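PDB 6FF2: copper chaperone CopZ from Staphylococcus aureus, which binds Cu(+) inside the cell, sequesters it and delivers it to the copper-exporting P-type ATPase CopA. Local coordinates for residues V51-S54 with Q55-A59; Q45-D48 with S49-A52. All blocks are in the same frame, centred on the assembly; numbering follows the deposited sequence. Where two conformers were deposited one is given.

How the contacts relate
Both contacts are local, and together they follow the chain from the end of strand 41-46 through a turn into helix 53-62, sharing Val51 and Ala52. Contact 2 lies at the surface, where acidic and polar residues wrap a turn around one backbone carbonyl. Contact 1 is partly buried: its capping bond joins the exposed residues Ala52 and Gln55, whereas Val51 and Met56 are buried. The two meet where Met56 CE packs on Tyr46 CG at 3.4 Å, so helix and strand are joined by apolar packing as well as by the chain. An aspartate carboxylate receives a backbone N-H in contact 2, a neutral glutamine amide in contact 1.

Contact 1: residues V51-S54 with Q55-A59; sequences VAVS and QMKDA
The side-chain oxygen OE1 of Gln55 takes the backbone N-H of Ala52 in a bond of 2.9 Å that is almost perfectly straight (178° at the hydrogen). The donor stands above the plane of the amide, 37° out of it. Gln55 can turn back in this way because its CG lies anti to its own carbonyl carbon (chi1 -68°), and the extended chain beyond CG then reaches toward the residues before the helix. Ala52 is the N-cap, and Gln55 comes three residues later, so this bond is the half of a capping box supplied by the later side chain. Alanine has no side-chain acceptor to make the other half. Gln55 N does have a weak bond, 3.1 Å, to the backbone oxygen Ala52 O. The same amide lies against Val51, whose CG2 is 3.6 Å from Gln55 OE1.

Regular helical bonding follows: Lys57 N bonds to Val53 O at 3.0 Å, and Asp58 N to Ser54 O at 3.0 Å. On the inner side, flexible Met56 ends in a methyl, CE, that approaches Val51 CG1 (4.2 Å) and Val53 CG2 (4.3 Å). Apolar residues suit this side, because the first turn of helix 53-62 packs on the sheet: Val51, Val53 and Met56 touch Tyr46 of strand 41-46, and Val53 and Met56 also reach Glu4 of strand 3-9. Ile27, in a loop, touches Val51, Gln55 and Ala59.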
loop_
_atom_site.group_PDB
_atom_site.type_symbol
_atom_site.label_atom_id
_atom_site.label_comp_id
_atom_site.label_asym_id
_atom_site.label_seq_id
_atom_site.Cartn_x
_atom_site.Cartn_y
_atom_site.Cartn_z
ATOM N N VAL A 51 0.593 21.764 16.922
ATOM C CA VAL A 51 1.280 21.106 15.793
ATOM C C VAL A 51 1.466 22.072 14.669
ATOM O O VAL A 51 0.604 22.894 14.380
ATOM C CB VAL A 51 0.595 19.767 15.424
ATOM C CG1 VAL A 51 -0.789 19.937 15.047
ATOM C CG2 VAL A 51 1.339 19.111 14.268
ATOM N N ALA A 52 2.675 22.016 14.062
ATOM C CA ALA A 52 2.989 22.787 12.906
ATOM C C ALA A 52 2.799 22.009 11.586
ATOM O O ALA A 52 2.977 20.789 11.582
ATOM C CB ALA A 52 4.464 23.232 12.987
ATOM N N VAL A 53 2.543 22.729 10.496
ATOM C CA VAL A 53 2.403 22.062 9.234
ATOM C C VAL A 53 3.727 21.344 8.854
ATOM O O VAL A 53 3.703 20.299 8.223
ATOM C CB VAL A 53 1.926 23.052 8.171
ATOM C CG1 VAL A 53 1.975 22.423 6.788
ATOM C CG2 VAL A 53 0.492 23.447 8.516
ATOM N N SER A 54 4.862 21.910 9.250
ATOM C CA SER A 54 6.150 21.249 8.990
ATOM C C SER A 54 6.198 19.805 9.513
ATOM O O SER A 54 6.781 18.922 8.875
ATOM C CB SER A 54 7.231 22.157 9.589
ATOM O OG SER A 54 7.118 22.266 11.024
ATOM N N GLN A 55 5.615 19.538 10.676
ATOM C CA GLN A 55 5.564 18.212 11.248
ATOM C C GLN A 55 4.692 17.286 10.362
ATOM O O GLN A 55 4.985 16.097 10.205
ATOM C CB GLN A 55 5.022 18.262 12.666
ATOM C CG GLN A 55 5.921 18.953 13.690
ATOM C CD GLN A 55 5.164 19.145 14.971
ATOM O OE1 GLN A 55 4.665 20.273 15.218
ATOM N NE2 GLN A 55 4.986 18.073 15.753
ATOM N N MET A 56 3.594 17.804 9.816
ATOM C CA MET A 56 2.756 17.008 8.937
ATOM C C MET A 56 3.479 16.632 7.652
ATOM O O MET A 56 3.404 15.482 7.197
ATOM C CB MET A 56 1.477 17.799 8.597
ATOM C CG MET A 56 0.643 18.233 9.818
ATOM S SD MET A 56 -0.648 19.344 9.254
ATOM C CE MET A 56 -1.054 20.170 10.828
ATOM N N LYS A 57 4.119 17.620 7.033
ATOM C CA LYS A 57 4.883 17.372 5.809
ATOM C C LYS A 57 5.945 16.329 6.075
ATOM O O LYS A 57 6.164 15.445 5.224
ATOM C CB LYS A 57 5.493 18.667 5.277
ATOM C CG LYS A 57 4.445 19.626 4.748
ATOM C CD LYS A 57 5.047 20.936 4.273
ATOM C CE LYS A 57 3.963 21.772 3.673
ATOM N NZ LYS A 57 4.457 22.687 2.641
ATOM N N ASP A 58 6.657 16.458 7.198
ATOM C CA ASP A 58 7.723 15.470 7.456
ATOM C C ASP A 58 7.166 14.091 7.616
ATOM O O ASP A 58 7.784 13.113 7.164
ATOM C CB ASP A 58 8.503 15.846 8.714
ATOM C CG ASP A 58 9.472 16.939 8.498
ATOM O OD1 ASP A 58 9.684 17.398 7.344
ATOM O OD2 ASP A 58 10.011 17.385 9.560
ATOM N N ALA A 59 6.023 13.966 8.301
ATOM C CA ALA A 59 5.426 12.654 8.532
ATOM C C ALA A 59 5.038 12.002 7.214
ATOM O O ALA A 59 5.174 10.769 7.050
ATOM C CB ALA A 59 4.220 12.760 9.450
#

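Contact 2: residues Q45-D48 with S49-A52; sequences QYDD and SKVA
An Asx turn combined with a beta turn, and widened by one further backbone bond in the manner of an Asx motif, carries the chain from strand 41-46 toward helix 53-62, within the ferredoxin-like fold of heavy-metal-associated domains. Asp47 accepts all three bonds. Its OD1 takes the N-H of Ser49 at 2.9 Å, met from above the carboxylate plane, which closes the Asx turn. Its backbone O accepts Lys50 N at 2.9 Å, the beta-turn bond, and Val51 N, four residues on, at 3.1 Å; the two donors can share one oxygen because they come to it from different directions. With CG anti to the backbone N (chi1 179°), the Asp47 carboxylate sits beside its own carbonyl carbon, on the side where the chain turns; the short, acidic side chain is well suited to reach an N-H just two residues on.

OD2, the other branch, meets Lys50 CD at 3.6 Å where the two side chains cross at about a right angle. The ammonium end of Lys50 goes on to a salt bridge with Asp28. Closer to the strand, Val51 CG1 comes obliquely against the Tyr46 ring, 3.5 Å from CD2, while a water in the plane of that ring, at its edge, donates to Asp48 O and to Val51 O (2.7 Å), tying two carbonyls of the turn together. Three N-H groups thus converge on one aspartate, which should hold this exposed turn firmly in shape; the N-H on OD1 probably helps keep the carboxylate ionised, whereas Lys50, paired with Asp28, probably adds little.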
loop_
_atom_site.group_PDB
_atom_site.type_symbol
_atom_site.label_atom_id
_atom_site.label_comp_id
_atom_site.label_asym_id
_atom_site.label_seq_id
_atom_site.Cartn_x
_atom_site.Cartn_y
_atom_site.Cartn_z
ATOM N N GLN A 45 -7.243 18.078 10.272
ATOM C CA GLN A 45 -7.844 18.889 11.348
ATOM C C GLN A 45 -6.884 18.827 12.543
ATOM O O GLN A 45 -6.488 17.727 12.993
ATOM C CB GLN A 45 -9.201 18.349 11.755
ATOM C CG GLN A 45 -10.200 18.325 10.607
ATOM C CD GLN A 45 -10.745 19.686 10.277
ATOM O OE1 GLN A 45 -10.738 20.604 11.108
ATOM N NE2 GLN A 45 -11.258 19.818 9.099
ATOM N N TYR A 46 -6.545 19.985 13.108
ATOM C CA TYR A 46 -5.511 20.020 14.124
ATOM C C TYR A 46 -5.620 21.258 15.015
ATOM O O TYR A 46 -6.270 22.245 14.612
ATOM C CB TYR A 46 -4.124 20.000 13.468
ATOM C CG TYR A 46 -3.743 21.256 12.681
ATOM C CD1 TYR A 46 -4.299 21.570 11.468
ATOM C CD2 TYR A 46 -2.796 22.162 13.198
ATOM C CE1 TYR A 46 -3.942 22.704 10.747
ATOM C CE2 TYR A 46 -2.438 23.301 12.498
ATOM C CZ TYR A 46 -3.011 23.582 11.258
ATOM O OH TYR A 46 -2.646 24.676 10.586
ATOM N N ASP A 47 -4.955 21.172 16.170
ATOM C CA ASP A 47 -4.849 22.298 17.111
ATOM C C ASP A 47 -3.565 23.036 16.717
ATOM O O ASP A 47 -2.465 22.476 16.908
ATOM C CB ASP A 47 -4.775 21.774 18.532
ATOM C CG ASP A 47 -4.635 22.893 19.592
ATOM O OD1 ASP A 47 -4.300 24.022 19.187
ATOM O OD2 ASP A 47 -4.834 22.561 20.766
ATOM N N ASP A 48 -3.710 24.225 16.154
ATOM C CA ASP A 48 -2.586 24.985 15.597
ATOM C C ASP A 48 -1.708 25.582 16.710
ATOM O O ASP A 48 -0.625 26.106 16.410
ATOM C CB ASP A 48 -2.978 26.029 14.573
ATOM C CG ASP A 48 -3.716 27.215 15.177
ATOM O OD1 ASP A 48 -4.257 27.125 16.281
ATOM O OD2 ASP A 48 -3.830 28.238 14.508
ATOM N N SER A 49 -2.077 25.402 17.970
ATOM C CA SER A 49 -1.171 25.751 19.061
ATOM C C SER A 49 -0.222 24.631 19.353
ATOM O O SER A 49 0.838 24.842 19.978
ATOM C CB SER A 49 -1.931 26.094 20.328
ATOM O OG SER A 49 -2.479 27.359 20.169
ATOM N N LYS A 50 -0.530 23.402 18.884
ATOM C CA LYS A 50 0.241 22.211 19.269
ATOM C C LYS A 50 1.078 21.643 18.146
ATOM O O LYS A 50 2.177 21.160 18.391
ATOM C CB LYS A 50 -0.671 21.132 19.736
ATOM C CG LYS A 50 -1.224 21.442 21.076
ATOM C CD LYS A 50 -2.122 20.334 21.580
ATOM C CE LYS A 50 -1.441 18.975 21.689
ATOM N NZ LYS A 50 -2.460 18.058 22.292
ATOM N N VAL A 51 0.593 21.764 16.922
ATOM C CA VAL A 51 1.280 21.106 15.793
ATOM C C VAL A 51 1.466 22.072 14.669
ATOM O O VAL A 51 0.604 22.894 14.380
ATOM C CB VAL A 51 0.595 19.767 15.424
ATOM C CG1 VAL A 51 -0.789 19.937 15.047
ATOM C CG2 VAL A 51 1.339 19.111 14.268
ATOM N N ALA A 52 2.675 22.016 14.062
ATOM C CA ALA A 52 2.989 22.787 12.906
ATOM C C ALA A 52 2.799 22.009 11.586
ATOM O O ALA A 52 2.977 20.789 11.582
ATOM C CB ALA A 52 4.464 23.232 12.987
HETATM O O HOH W 1 0.534 25.570 13.873
#